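PDB 3HV0: tryptophanyl-tRNA synthetase from Cryptosporidium parvum Iowa II, which probably catalyses the ATP-dependent attachment of L-tryptophan to tRNA(Trp), releasing AMP and diphosphate and supplying tryptophanyl-tRNA for protein synthesis. Local coordinates for residues Leu88-Leu93 and Ile276-Asn281; Asn138-Ile143 and Lys364-Ile369; Lys119-Ser124 and Ser189-Lys194. One frame throughout, in Å; residues are numbered along the deposited sequence.

All three contacts involve the class I catalytic core carried by this C-terminal portion of a longer protein. Contacts 1 and 2 are buried, their centres about 12 Å apart, and touch: Asp141 of contact 2 accepts from Leu88 N of contact 1, and helix 344-367 serves both, covering the apolar side of contact 1 and supplying one segment of contact 2. Contact 3, its centre about 26 Å from that of contact 1 and 29 Å from that of contact 2, is partly buried and lies where the second subunit packs. Chemistry differs: backbone hydrogen bonds between loops in contact 1, a salt bridge with aliphatic packing between helices in contact 2, CH-pi and apolar packing in contact 3.

Contact 1 (Leu88-Leu93 and Ile276-Asn281); sequences LHVGHL and IFVNDN
Leu88 O accepts a hydrogen bond from Val278 N at 3.1 Å, and the N-H...O angle of 164° makes it a straight one. Next in sequence, His89 faces Phe277 across a single antiparallel bridge, where the two form a non-hydrogen-bonded pair with CA atoms 4.2 Å apart. A shared first torsion, CG anti to the carbonyl carbon in both residues (chi1 -53° for His89), sends the two rings off the bridge side by side in the same direction. The ring planes are inclined by 48° with centroids 4.8 Å apart, so the pair is oblique. Val90 closes the bridge: its N donates to Ile276 O at 2.9 Å. The Val90 side chain lies alongside that of Ile276, though the modelled approach of their methyls is too short to trust; Leu355 of helix 344-367 touches both residues. Leu93 ends the segment with CD1 3.5 Å from Val278 CG1.

The sequence HVGH at 89-92, after the first strand of the Rossmann fold and before helix 93-106, is the HIGH signature of class I synthetases. Segment 276-281 follows the unmodelled loop holding the KMSAS version of the second signature. Two main-chain bonds therefore tie the HIGH turn to the chain leaving that loop, consistent with a coupling of two elements that handle ATP in class I enzymes.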
ATOM      1  N   LEU A  88      12.869  -0.035  22.998  1.00 28.90           N
ATOM      2  CA  LEU A  88      12.208   1.255  23.169  1.00 28.60           C
ATOM      3  C   LEU A  88      13.019   2.132  24.117  1.00 28.56           C
ATOM      4  O   LEU A  88      13.577   1.626  25.096  1.00 28.39           O
ATOM      5  CB  LEU A  88      10.789   1.065  23.711  1.00 28.18           C
ATOM      6  CG  LEU A  88       9.687   0.947  22.633  1.00 28.49           C
ATOM      7  CD1 LEU A  88      10.006  -0.107  21.559  1.00 27.73           C
ATOM      8  CD2 LEU A  88       8.332   0.676  23.278  1.00 26.20           C
ATOM      9  N   HIS A  89      13.096   3.438  23.820  1.00 28.86           N
ATOM     10  CA  HIS A  89      13.647   4.408  24.788  1.00 28.98           C
ATOM     11  C   HIS A  89      12.637   4.518  25.920  1.00 28.70           C
ATOM     12  O   HIS A  89      11.467   4.147  25.767  1.00 29.19           O
ATOM     13  CB  HIS A  89      13.862   5.806  24.192  1.00 29.40           C
ATOM     14  CG  HIS A  89      14.678   5.828  22.932  1.00 31.46           C
ATOM     15  ND1 HIS A  89      14.269   6.488  21.793  1.00 34.43           N
ATOM     16  CD2 HIS A  89      15.884   5.288  22.638  1.00 34.39           C
ATOM     17  CE1 HIS A  89      15.186   6.351  20.847  1.00 35.51           C
ATOM     18  NE2 HIS A  89      16.177   5.625  21.334  1.00 35.55           N
ATOM     19  N   VAL A  90      13.072   5.036  27.057  1.00 28.23           N
ATOM     20  CA  VAL A  90      12.154   5.263  28.160  1.00 27.80           C
ATOM     21  C   VAL A  90      11.165   6.377  27.796  1.00 27.93           C
ATOM     22  O   VAL A  90      10.033   6.404  28.307  1.00 27.78           O
ATOM     23  CB  VAL A  90      12.912   5.579  29.467  1.00 27.73           C
ATOM     24  CG1 VAL A  90      11.959   5.733  30.634  1.00 26.82           C
ATOM     25  CG2 VAL A  90      13.899   4.462  29.772  1.00 26.92           C
ATOM     26  N   GLY A  91      11.586   7.266  26.888  1.00 27.84           N
ATOM     27  CA  GLY A  91      10.737   8.361  26.424  1.00 28.03           C
ATOM     28  C   GLY A  91       9.525   7.813  25.709  1.00 28.33           C
ATOM     29  O   GLY A  91       8.419   8.328  25.845  1.00 28.47           O
ATOM     30  N   HIS A  92       9.748   6.736  24.957  1.00 28.80           N
ATOM     31  CA  HIS A  92       8.688   6.059  24.209  1.00 28.99           C
ATOM     32  C   HIS A  92       7.690   5.352  25.076  1.00 28.72           C
ATOM     33  O   HIS A  92       6.658   4.962  24.587  1.00 29.38           O
ATOM     34  CB  HIS A  92       9.280   5.050  23.229  1.00 29.09           C
ATOM     35  CG  HIS A  92       9.961   5.681  22.057  1.00 30.40           C
ATOM     36  ND1 HIS A  92      11.280   5.433  21.731  1.00 33.11           N
ATOM     37  CD2 HIS A  92       9.501   6.556  21.133  1.00 31.64           C
ATOM     38  CE1 HIS A  92      11.599   6.128  20.651  1.00 32.95           C
ATOM     39  NE2 HIS A  92      10.540   6.824  20.274  1.00 33.10           N
ATOM     40  N   LEU A  93       7.992   5.164  26.350  1.00 29.06           N
ATOM     41  CA  LEU A  93       7.024   4.570  27.272  1.00 29.16           C
ATOM     42  C   LEU A  93       5.988   5.573  27.766  1.00 28.76           C
ATOM     43  O   LEU A  93       5.010   5.189  28.403  1.00 28.99           O
ATOM     44  CB  LEU A  93       7.743   3.977  28.484  1.00 29.73           C
ATOM     45  CG  LEU A  93       8.495   2.658  28.312  1.00 30.37           C
ATOM     46  CD1 LEU A  93       9.163   2.341  29.650  1.00 30.52           C
ATOM     47  CD2 LEU A  93       7.558   1.524  27.893  1.00 30.24           C
ATOM     48  N   ILE A 276      18.376   6.583  27.023  1.00 25.40           N
ATOM     49  CA  ILE A 276      18.066   5.518  27.989  1.00 25.02           C
ATOM     50  C   ILE A 276      17.082   4.458  27.414  1.00 24.43           C
ATOM     51  O   ILE A 276      15.912   4.762  27.136  1.00 24.24           O
ATOM     52  CB  ILE A 276      17.492   6.153  29.293  1.00 24.88           C
ATOM     53  CG1 ILE A 276      18.214   5.679  30.526  1.00 25.56           C
ATOM     54  CG2 ILE A 276      16.063   5.807  29.485  1.00 26.42           C
ATOM     55  CD1 ILE A 276      19.675   6.111  30.552  1.00 26.82           C
ATOM     56  N   PHE A 277      17.553   3.228  27.210  1.00 23.62           N
ATOM     57  CA  PHE A 277      16.670   2.160  26.738  1.00 23.34           C
ATOM     58  C   PHE A 277      16.107   1.336  27.901  1.00 22.81           C
ATOM     59  O   PHE A 277      16.725   1.224  28.956  1.00 22.34           O
ATOM     60  CB  PHE A 277      17.392   1.241  25.757  1.00 23.36           C
ATOM     61  CG  PHE A 277      17.881   1.930  24.514  1.00 24.23           C
ATOM     62  CD1 PHE A 277      17.076   2.015  23.381  1.00 24.39           C
ATOM     63  CD2 PHE A 277      19.160   2.461  24.458  1.00 25.04           C
ATOM     64  CE1 PHE A 277      17.543   2.631  22.214  1.00 24.41           C
ATOM     65  CE2 PHE A 277      19.630   3.081  23.301  1.00 24.85           C
ATOM     66  CZ  PHE A 277      18.818   3.172  22.181  1.00 24.52           C
ATOM     67  N   VAL A 278      14.930   0.744  27.703  1.00 22.38           N
ATOM     68  CA  VAL A 278      14.309  -0.063  28.767  1.00 22.11           C
ATOM     69  C   VAL A 278      15.085  -1.331  29.108  1.00 22.04           C
ATOM     70  O   VAL A 278      14.867  -1.897  30.173  1.00 22.35           O
ATOM     71  CB  VAL A 278      12.849  -0.461  28.439  1.00 21.95           C
ATOM     72  CG1 VAL A 278      11.972   0.774  28.323  1.00 21.07           C
ATOM     73  CG2 VAL A 278      12.796  -1.289  27.183  1.00 22.12           C
ATOM     74  N   ASN A 279      15.970  -1.780  28.213  1.00 21.95           N
ATOM     75  CA  ASN A 279      16.840  -2.932  28.491  1.00 21.91           C
ATOM     76  C   ASN A 279      18.266  -2.556  28.922  1.00 21.84           C
ATOM     77  O   ASN A 279      19.161  -3.401  28.902  1.00 21.72           O
ATOM     78  CB  ASN A 279      16.895  -3.863  27.284  1.00 22.13           C
ATOM     79  CG  ASN A 279      17.657  -3.271  26.115  1.00 22.60           C
ATOM     80  OD1 ASN A 279      17.765  -2.056  25.973  1.00 24.09           O
ATOM     81  ND2 ASN A 279      18.177  -4.136  25.261  1.00 22.02           N
ATOM     82  N   ASP A 280      18.476  -1.298  29.310  1.00 21.75           N
ATOM     83  CA  ASP A 280      19.773  -0.864  29.836  1.00 21.66           C
ATOM     84  C   ASP A 280      19.964  -1.358  31.267  1.00 21.50           C
ATOM     85  O   ASP A 280      19.037  -1.315  32.084  1.00 21.49           O
ATOM     86  CB  ASP A 280      19.914   0.670  29.812  1.00 21.63           C
ATOM     87  CG  ASP A 280      20.502   1.199  28.513  1.00 21.61           C
ATOM     88  OD1 ASP A 280      21.067   0.417  27.724  1.00 20.97           O
ATOM     89  OD2 ASP A 280      20.420   2.426  28.294  1.00 22.49           O
ATOM     90  N   ASN A 281      21.178  -1.822  31.560  1.00 21.38           N
ATOM     91  CA  ASN A 281      21.548  -2.193  32.923  1.00 21.25           C
ATOM     92  C   ASN A 281      21.864  -0.943  33.744  1.00 21.26           C
ATOM     93  O   ASN A 281      21.974   0.146  33.195  1.00 20.89           O
ATOM     94  CB  ASN A 281      22.718  -3.201  32.934  1.00 20.97           C
ATOM     95  CG  ASN A 281      23.989  -2.650  32.303  1.00 20.92           C
ATOM     96  OD1 ASN A 281      24.229  -1.443  32.298  1.00 20.66           O
ATOM     97  ND2 ASN A 281      24.824  -3.544  31.785  1.00 20.15           N
TER

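Contact 2 (Asn138-Ile143 and Lys364-Ile369); sequences NMKDII and KNREAI
Asp141 and Arg366 form the salt bridge of this contact: Arg366 NE donates to Asp141 OD2 at 2.7 Å with an N-H...O angle of 147°. The oxygen lies close to the guanidinium plane, whereas the nitrogen stands above the carboxylate plane, the two planes being turned 54° apart. Arg366 reaches the aspartate because its chain is extended from CG to NE, starting with CG anti to the backbone N (chi1 -162°). On the same edge of the guanidinium, NH2 makes a salt bridge with Glu137, one helical turn before Asp141, so two acidic groups of one helix hold neighbouring nitrogens of the arginine.

Helix 128-143 belongs to the crossover between parallel strands 110-114 and 152-156 of the Rossmann fold, with Ile142 packed on both strands. Helix 344-367 lies against the side of it that carries Lys140, and the pair is joined again where His362 NE2 is hydrogen-bonded to Asp141 O.

Aliphatic contacts fill in around the charges. The methylenes of Lys140 lie over one face of the guanidinium, with CB 3.6 Å from Arg366 CZ and CD 3.4 Å from Arg366 NH2. Beyond the helix end, Ile369 slides past Lys140 in the opposite direction, its CG2 3.9 Å from Lys140 CG. Ile369 CD1 meets Ile143 CG2 at 3.5 Å.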
ATOM      1  N   ASN A 138      10.229  -4.998  19.831  1.00 24.92           N
ATOM      2  CA  ASN A 138       9.444  -3.849  20.322  1.00 24.73           C
ATOM      3  C   ASN A 138       8.081  -4.239  20.907  1.00 25.05           C
ATOM      4  O   ASN A 138       7.682  -3.677  21.920  1.00 25.01           O
ATOM      5  CB  ASN A 138       9.253  -2.822  19.214  1.00 24.28           C
ATOM      6  CG  ASN A 138      10.510  -1.989  18.948  1.00 24.05           C
ATOM      7  OD1 ASN A 138      10.423  -0.948  18.312  1.00 23.33           O
ATOM      8  ND2 ASN A 138      11.681  -2.440  19.431  1.00 22.57           N
ATOM      9  N   MET A 139       7.385  -5.200  20.287  1.00 25.40           N
ATOM     10  CA  MET A 139       6.107  -5.705  20.820  1.00 25.94           C
ATOM     11  C   MET A 139       6.235  -6.232  22.234  1.00 25.53           C
ATOM     12  O   MET A 139       5.339  -6.018  23.053  1.00 25.48           O
ATOM     13  CB  MET A 139       5.539  -6.853  19.979  1.00 26.58           C
ATOM     14  CG  MET A 139       5.112  -6.462  18.596  1.00 28.70           C
ATOM     15  SD  MET A 139       4.059  -7.677  17.784  1.00 33.47           S
ATOM     16  CE  MET A 139       3.146  -8.288  19.207  1.00 31.41           C
ATOM     17  N   LYS A 140       7.328  -6.941  22.500  1.00 25.19           N
ATOM     18  CA  LYS A 140       7.604  -7.463  23.832  1.00 25.53           C
ATOM     19  C   LYS A 140       7.707  -6.335  24.866  1.00 25.41           C
ATOM     20  O   LYS A 140       7.152  -6.431  25.975  1.00 25.48           O
ATOM     21  CB  LYS A 140       8.900  -8.293  23.844  1.00 25.67           C
ATOM     22  CG  LYS A 140       8.866  -9.545  22.989  1.00 26.41           C
ATOM     23  CD  LYS A 140      10.234 -10.214  22.904  1.00 27.59           C
ATOM     24  CE  LYS A 140      10.085 -11.675  22.475  1.00 29.20           C
ATOM     25  NZ  LYS A 140      11.381 -12.373  22.226  1.00 31.00           N
ATOM     26  N   ASP A 141       8.437  -5.283  24.516  1.00 25.15           N
ATOM     27  CA  ASP A 141       8.517  -4.114  25.381  1.00 25.37           C
ATOM     28  C   ASP A 141       7.131  -3.508  25.547  1.00 24.98           C
ATOM     29  O   ASP A 141       6.789  -3.013  26.607  1.00 24.22           O
ATOM     30  CB  ASP A 141       9.412  -3.032  24.774  1.00 25.91           C
ATOM     31  CG  ASP A 141      10.850  -3.459  24.600  1.00 26.55           C
ATOM     32  OD1 ASP A 141      11.524  -2.874  23.715  1.00 28.88           O
ATOM     33  OD2 ASP A 141      11.319  -4.342  25.339  1.00 27.54           O
ATOM     34  N   ILE A 142       6.350  -3.504  24.466  1.00 24.91           N
ATOM     35  CA  ILE A 142       5.022  -2.900  24.512  1.00 24.80           C
ATOM     36  C   ILE A 142       4.117  -3.723  25.424  1.00 24.88           C
ATOM     37  O   ILE A 142       3.470  -3.164  26.314  1.00 25.20           O
ATOM     38  CB  ILE A 142       4.422  -2.695  23.115  1.00 24.69           C
ATOM     39  CG1 ILE A 142       5.162  -1.553  22.417  1.00 24.38           C
ATOM     40  CG2 ILE A 142       2.919  -2.371  23.197  1.00 24.88           C
ATOM     41  CD1 ILE A 142       4.885  -1.416  20.947  1.00 23.29           C
ATOM     42  N   ILE A 143       4.118  -5.041  25.243  1.00 24.75           N
ATOM     43  CA  ILE A 143       3.297  -5.943  26.076  1.00 25.05           C
ATOM     44  C   ILE A 143       3.737  -5.904  27.543  1.00 25.48           C
ATOM     45  O   ILE A 143       2.918  -6.064  28.459  1.00 25.62           O
ATOM     46  CB  ILE A 143       3.337  -7.392  25.549  1.00 24.93           C
ATOM     47  CG1 ILE A 143       2.656  -7.475  24.180  1.00 24.80           C
ATOM     48  CG2 ILE A 143       2.660  -8.360  26.516  1.00 24.14           C
ATOM     49  CD1 ILE A 143       3.092  -8.654  23.358  1.00 23.74           C
ATOM     50  N   LYS A 364      11.716  -7.522  33.904  1.00 24.46           N
ATOM     51  CA  LYS A 364      11.134  -8.782  34.377  1.00 24.85           C
ATOM     52  C   LYS A 364       9.789  -9.081  33.712  1.00 24.74           C
ATOM     53  O   LYS A 364       9.519 -10.216  33.354  1.00 24.77           O
ATOM     54  CB  LYS A 364      10.998  -8.833  35.908  1.00 25.29           C
ATOM     55  CG  LYS A 364       9.963  -7.880  36.509  1.00 26.19           C
ATOM     56  CD  LYS A 364       9.319  -8.425  37.792  1.00 26.99           C
ATOM     57  CE  LYS A 364       7.862  -7.924  37.916  1.00 27.41           C
ATOM     58  NZ  LYS A 364       7.669  -6.501  37.470  1.00 26.48           N
ATOM     59  N   ASN A 365       8.958  -8.060  33.524  1.00 24.96           N
ATOM     60  CA  ASN A 365       7.701  -8.216  32.782  1.00 24.77           C
ATOM     61  C   ASN A 365       7.954  -8.658  31.346  1.00 24.76           C
ATOM     62  O   ASN A 365       7.150  -9.379  30.765  1.00 24.87           O
ATOM     63  CB  ASN A 365       6.907  -6.913  32.746  1.00 24.79           C
ATOM     64  CG  ASN A 365       6.269  -6.568  34.070  1.00 24.75           C
ATOM     65  OD1 ASN A 365       6.084  -7.420  34.935  1.00 25.17           O
ATOM     66  ND2 ASN A 365       5.922  -5.300  34.233  1.00 25.22           N
ATOM     67  N   ARG A 366       9.069  -8.218  30.777  1.00 24.80           N
ATOM     68  CA  ARG A 366       9.466  -8.631  29.427  1.00 24.75           C
ATOM     69  C   ARG A 366       9.924 -10.089  29.360  1.00 24.83           C
ATOM     70  O   ARG A 366       9.722 -10.743  28.332  1.00 24.80           O
ATOM     71  CB  ARG A 366      10.576  -7.732  28.890  1.00 24.64           C
ATOM     72  CG  ARG A 366      10.721  -7.804  27.393  1.00 24.69           C
ATOM     73  CD  ARG A 366      11.988  -7.125  26.919  1.00 24.49           C
ATOM     74  NE  ARG A 366      11.947  -6.953  25.471  1.00 24.05           N
ATOM     75  CZ  ARG A 366      12.414  -7.811  24.570  1.00 22.91           C
ATOM     76  NH1 ARG A 366      13.001  -8.933  24.940  1.00 22.84           N
ATOM     77  NH2 ARG A 366      12.301  -7.525  23.278  1.00 23.10           N
ATOM     78  N   GLU A 367      10.527 -10.604  30.440  1.00 24.75           N
ATOM     79  CA  GLU A 367      10.948 -12.013  30.461  1.00 24.83           C
ATOM     80  C   GLU A 367       9.759 -12.967  30.371  1.00 24.59           C
ATOM     81  O   GLU A 367       9.935 -14.111  29.980  1.00 24.47           O
ATOM     82  CB  GLU A 367      11.752 -12.388  31.710  1.00 25.00           C
ATOM     83  CG  GLU A 367      12.892 -11.477  32.083  1.00 25.99           C
ATOM     84  CD  GLU A 367      13.719 -12.003  33.249  1.00 27.57           C
ATOM     85  OE1 GLU A 367      14.373 -13.050  33.099  1.00 28.74           O
ATOM     86  OE2 GLU A 367      13.724 -11.365  34.324  1.00 29.33           O
ATOM     87  N   ALA A 368       8.567 -12.497  30.742  1.00 24.50           N
ATOM     88  CA  ALA A 368       7.350 -13.312  30.701  1.00 24.47           C
ATOM     89  C   ALA A 368       6.656 -13.275  29.351  1.00 24.60           C
ATOM     90  O   ALA A 368       5.517 -13.704  29.235  1.00 24.80           O
ATOM     91  CB  ALA A 368       6.381 -12.861  31.777  1.00 24.32           C
ATOM     92  N   ILE A 369       7.332 -12.772  28.329  1.00 24.80           N
ATOM     93  CA  ILE A 369       6.722 -12.606  27.026  1.00 24.93           C
ATOM     94  C   ILE A 369       7.376 -13.543  26.016  1.00 25.12           C
ATOM     95  O   ILE A 369       8.520 -13.346  25.627  1.00 25.45           O
ATOM     96  CB  ILE A 369       6.837 -11.139  26.555  1.00 25.09           C
ATOM     97  CG1 ILE A 369       6.367 -10.214  27.676  1.00 25.16           C
ATOM     98  CG2 ILE A 369       6.054 -10.913  25.266  1.00 24.24           C
ATOM     99  CD1 ILE A 369       6.044  -8.834  27.230  1.00 26.56           C
TER

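Contact 3 (Lys119-Ser124 and Ser189-Lys194); sequences KFIFKS and SCNVGK
Lys194 lays its aliphatic chain across one face of the Phe122 ring. CG stands 3.7 Å from the ring centroid and only 16° off the ring normal, a CH-pi contact. The lysine is extended beyond CG, which carries the later methylenes from the CZ end of the ring to its CD1 side, where CE ends 3.7 Å from Phe122 CD1. The ring thus meets the hydrocarbon portion of the lysine instead of its ammonium group.

Ile121 supplies the second part of the contact. Its CG2 points at the backbone of the other helix, 3.6 Å from both Gly193 C and Lys194 N, while CD1 approaches Gly193 CA at 4.0 Å. Because Gly193 carries no side chain, the main chains can come close here, with CA atoms of Ile121 and Gly193 6.1 Å apart.

Helix 116-122 follows Rossmann strand 110-114 and brings Lys119 to the bound tryptophan. Helix 192-202 belongs to the helical insertion joining the two halves of that fold, between strands 152-156 and 222-227, where class I synthetases have their connective polypeptide. Both segments also meet the second subunit of the dimer: Lys173 of that subunit donates to Phe120 O and makes a cation-pi contact with the Phe120 ring, Leu169 of that subunit packs on Ile121, and Glu172 of that subunit packs on Asn191.

Asn191 occupies the N-cap of helix 192-202. Its OD1 accepts weakly from Lys194 N at 3.3 Å, bent to 131°. With chi1 at 80°, CG lies between the backbone N and the carbonyl carbon, turning the amide back over the first helical turn and toward Ile121, whose CG2 is 3.8 Å from Asn191 OD1.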
ATOM      1  N   LYS A 119       9.780   3.079   8.624  1.00 23.62           N
ATOM      2  CA  LYS A 119      11.163   3.320   9.069  1.00 23.51           C
ATOM      3  C   LYS A 119      12.127   2.758   8.071  1.00 23.50           C
ATOM      4  O   LYS A 119      13.199   3.313   7.853  1.00 23.01           O
ATOM      5  CB  LYS A 119      11.395   2.718  10.462  1.00 23.89           C
ATOM      6  CG  LYS A 119      10.486   3.332  11.553  1.00 25.40           C
ATOM      7  CD  LYS A 119      10.745   4.850  11.619  1.00 27.34           C
ATOM      8  CE  LYS A 119      10.005   5.538  12.752  1.00 28.53           C
ATOM      9  NZ  LYS A 119      10.497   6.950  12.920  1.00 30.21           N
ATOM     10  N   PHE A 120      11.737   1.673   7.421  1.00 23.40           N
ATOM     11  CA  PHE A 120      12.432   1.280   6.222  1.00 23.12           C
ATOM     12  C   PHE A 120      12.348   2.387   5.161  1.00 23.49           C
ATOM     13  O   PHE A 120      13.307   2.604   4.421  1.00 23.36           O
ATOM     14  CB  PHE A 120      11.857  -0.005   5.679  1.00 23.24           C
ATOM     15  CG  PHE A 120      12.317  -0.328   4.285  1.00 22.97           C
ATOM     16  CD1 PHE A 120      13.600  -0.756   4.063  1.00 23.79           C
ATOM     17  CD2 PHE A 120      11.465  -0.212   3.214  1.00 23.63           C
ATOM     18  CE1 PHE A 120      14.039  -1.063   2.793  1.00 23.92           C
ATOM     19  CE2 PHE A 120      11.898  -0.525   1.932  1.00 24.45           C
ATOM     20  CZ  PHE A 120      13.187  -0.942   1.718  1.00 23.52           C
ATOM     21  N   ILE A 121      11.210   3.085   5.080  1.00 23.67           N
ATOM     22  CA  ILE A 121      11.026   4.100   4.048  1.00 24.10           C
ATOM     23  C   ILE A 121      11.826   5.377   4.314  1.00 24.58           C
ATOM     24  O   ILE A 121      12.482   5.897   3.406  1.00 24.28           O
ATOM     25  CB  ILE A 121       9.537   4.443   3.790  1.00 24.01           C
ATOM     26  CG1 ILE A 121       8.887   3.351   2.936  1.00 23.51           C
ATOM     27  CG2 ILE A 121       9.419   5.777   3.021  1.00 23.57           C
ATOM     28  CD1 ILE A 121       9.469   3.272   1.527  1.00 23.55           C
ATOM     29  N   PHE A 122      11.790   5.839   5.561  1.00 25.06           N
ATOM     30  CA  PHE A 122      12.324   7.145   5.948  1.00 25.22           C
ATOM     31  C   PHE A 122      13.765   7.149   6.422  1.00 25.64           C
ATOM     32  O   PHE A 122      14.326   8.222   6.650  1.00 25.69           O
ATOM     33  CB  PHE A 122      11.449   7.728   7.056  1.00 25.08           C
ATOM     34  CG  PHE A 122      10.229   8.417   6.547  1.00 25.24           C
ATOM     35  CD1 PHE A 122      10.211   9.792   6.397  1.00 25.55           C
ATOM     36  CD2 PHE A 122       9.090   7.694   6.220  1.00 26.64           C
ATOM     37  CE1 PHE A 122       9.085  10.435   5.925  1.00 26.19           C
ATOM     38  CE2 PHE A 122       7.954   8.321   5.768  1.00 25.68           C
ATOM     39  CZ  PHE A 122       7.950   9.696   5.614  1.00 26.53           C
ATOM     40  N   LYS A 123      14.363   5.968   6.564  1.00 26.27           N
ATOM     41  CA  LYS A 123      15.718   5.821   7.116  1.00 26.28           C
ATOM     42  C   LYS A 123      16.589   4.984   6.195  1.00 26.89           C
ATOM     43  O   LYS A 123      16.599   3.758   6.304  1.00 26.94           O
ATOM     44  CB  LYS A 123      15.659   5.152   8.490  1.00 26.34           C
ATOM     45  CG  LYS A 123      15.084   6.036   9.577  1.00 27.13           C
ATOM     46  CD  LYS A 123      16.161   7.003  10.069  1.00 29.28           C
ATOM     47  CE  LYS A 123      15.602   8.272  10.705  1.00 30.40           C
ATOM     48  NZ  LYS A 123      16.732   9.230  11.012  1.00 31.43           N
ATOM     49  N   SER A 124      17.347   5.664   5.328  1.00 27.38           N
ATOM     50  CA  SER A 124      18.220   5.032   4.321  1.00 27.84           C
ATOM     51  C   SER A 124      19.031   3.833   4.834  1.00 28.39           C
ATOM     52  O   SER A 124      19.277   2.873   4.100  1.00 28.94           O
ATOM     53  CB  SER A 124      19.209   6.072   3.762  1.00 27.81           C
ATOM     54  N   SER A 189      12.004  15.954  -4.502  1.00 26.67           N
ATOM     55  CA  SER A 189      13.188  15.116  -4.395  1.00 26.79           C
ATOM     56  C   SER A 189      12.973  13.912  -3.461  1.00 26.71           C
ATOM     57  O   SER A 189      13.688  12.921  -3.559  1.00 26.81           O
ATOM     58  CB  SER A 189      14.352  15.968  -3.879  1.00 26.82           C
ATOM     59  OG  SER A 189      15.577  15.278  -3.995  1.00 27.80           O
ATOM     60  N   CYS A 190      12.009  14.013  -2.548  1.00 26.43           N
ATOM     61  CA  CYS A 190      11.703  12.925  -1.638  1.00 26.59           C
ATOM     62  C   CYS A 190      11.162  11.704  -2.386  1.00 26.23           C
ATOM     63  O   CYS A 190      10.490  11.842  -3.407  1.00 26.05           O
ATOM     64  CB  CYS A 190      10.692  13.373  -0.573  1.00 26.66           C
ATOM     65  SG  CYS A 190      11.360  14.628   0.547  1.00 28.92           S
ATOM     66  N   ASN A 191      11.454  10.514  -1.851  1.00 25.92           N
ATOM     67  CA  ASN A 191      11.051   9.264  -2.472  1.00 25.22           C
ATOM     68  C   ASN A 191       9.546   9.093  -2.287  1.00 25.13           C
ATOM     69  O   ASN A 191       8.989   9.572  -1.305  1.00 24.96           O
ATOM     70  CB  ASN A 191      11.890   8.068  -1.953  1.00 25.03           C
ATOM     71  CG  ASN A 191      11.436   7.535  -0.616  1.00 24.49           C
ATOM     72  OD1 ASN A 191      10.362   6.956  -0.488  1.00 24.22           O
ATOM     73  ND2 ASN A 191      12.282   7.665   0.368  1.00 23.71           N
ATOM     74  N   VAL A 192       8.901   8.449  -3.257  1.00 24.95           N
ATOM     75  CA  VAL A 192       7.443   8.367  -3.308  1.00 24.71           C
ATOM     76  C   VAL A 192       6.848   7.553  -2.158  1.00 24.99           C
ATOM     77  O   VAL A 192       5.685   7.735  -1.810  1.00 24.54           O
ATOM     78  CB  VAL A 192       6.945   7.814  -4.669  1.00 24.83           C
ATOM     79  CG1 VAL A 192       7.266   6.339  -4.813  1.00 24.12           C
ATOM     80  CG2 VAL A 192       5.462   8.078  -4.852  1.00 24.76           C
ATOM     81  N   GLY A 193       7.648   6.666  -1.573  1.00 25.03           N
ATOM     82  CA  GLY A 193       7.266   5.987  -0.351  1.00 25.21           C
ATOM     83  C   GLY A 193       6.883   6.921   0.788  1.00 25.47           C
ATOM     84  O   GLY A 193       5.980   6.613   1.590  1.00 25.35           O
ATOM     85  N   LYS A 194       7.565   8.062   0.875  1.00 25.67           N
ATOM     86  CA  LYS A 194       7.285   9.035   1.940  1.00 25.88           C
ATOM     87  C   LYS A 194       5.908   9.666   1.750  1.00 25.90           C
ATOM     88  O   LYS A 194       5.159   9.877   2.710  1.00 25.72           O
ATOM     89  CB  LYS A 194       8.381  10.111   1.993  1.00 26.13           C
ATOM     90  CG  LYS A 194       9.750   9.564   2.463  1.00 26.04           C
ATOM     91  CD  LYS A 194      10.804  10.651   2.639  1.00 26.33           C
ATOM     92  CE  LYS A 194      12.092  10.103   3.243  1.00 26.37           C
ATOM     93  NZ  LYS A 194      13.298  10.896   2.830  1.00 26.78           N
TER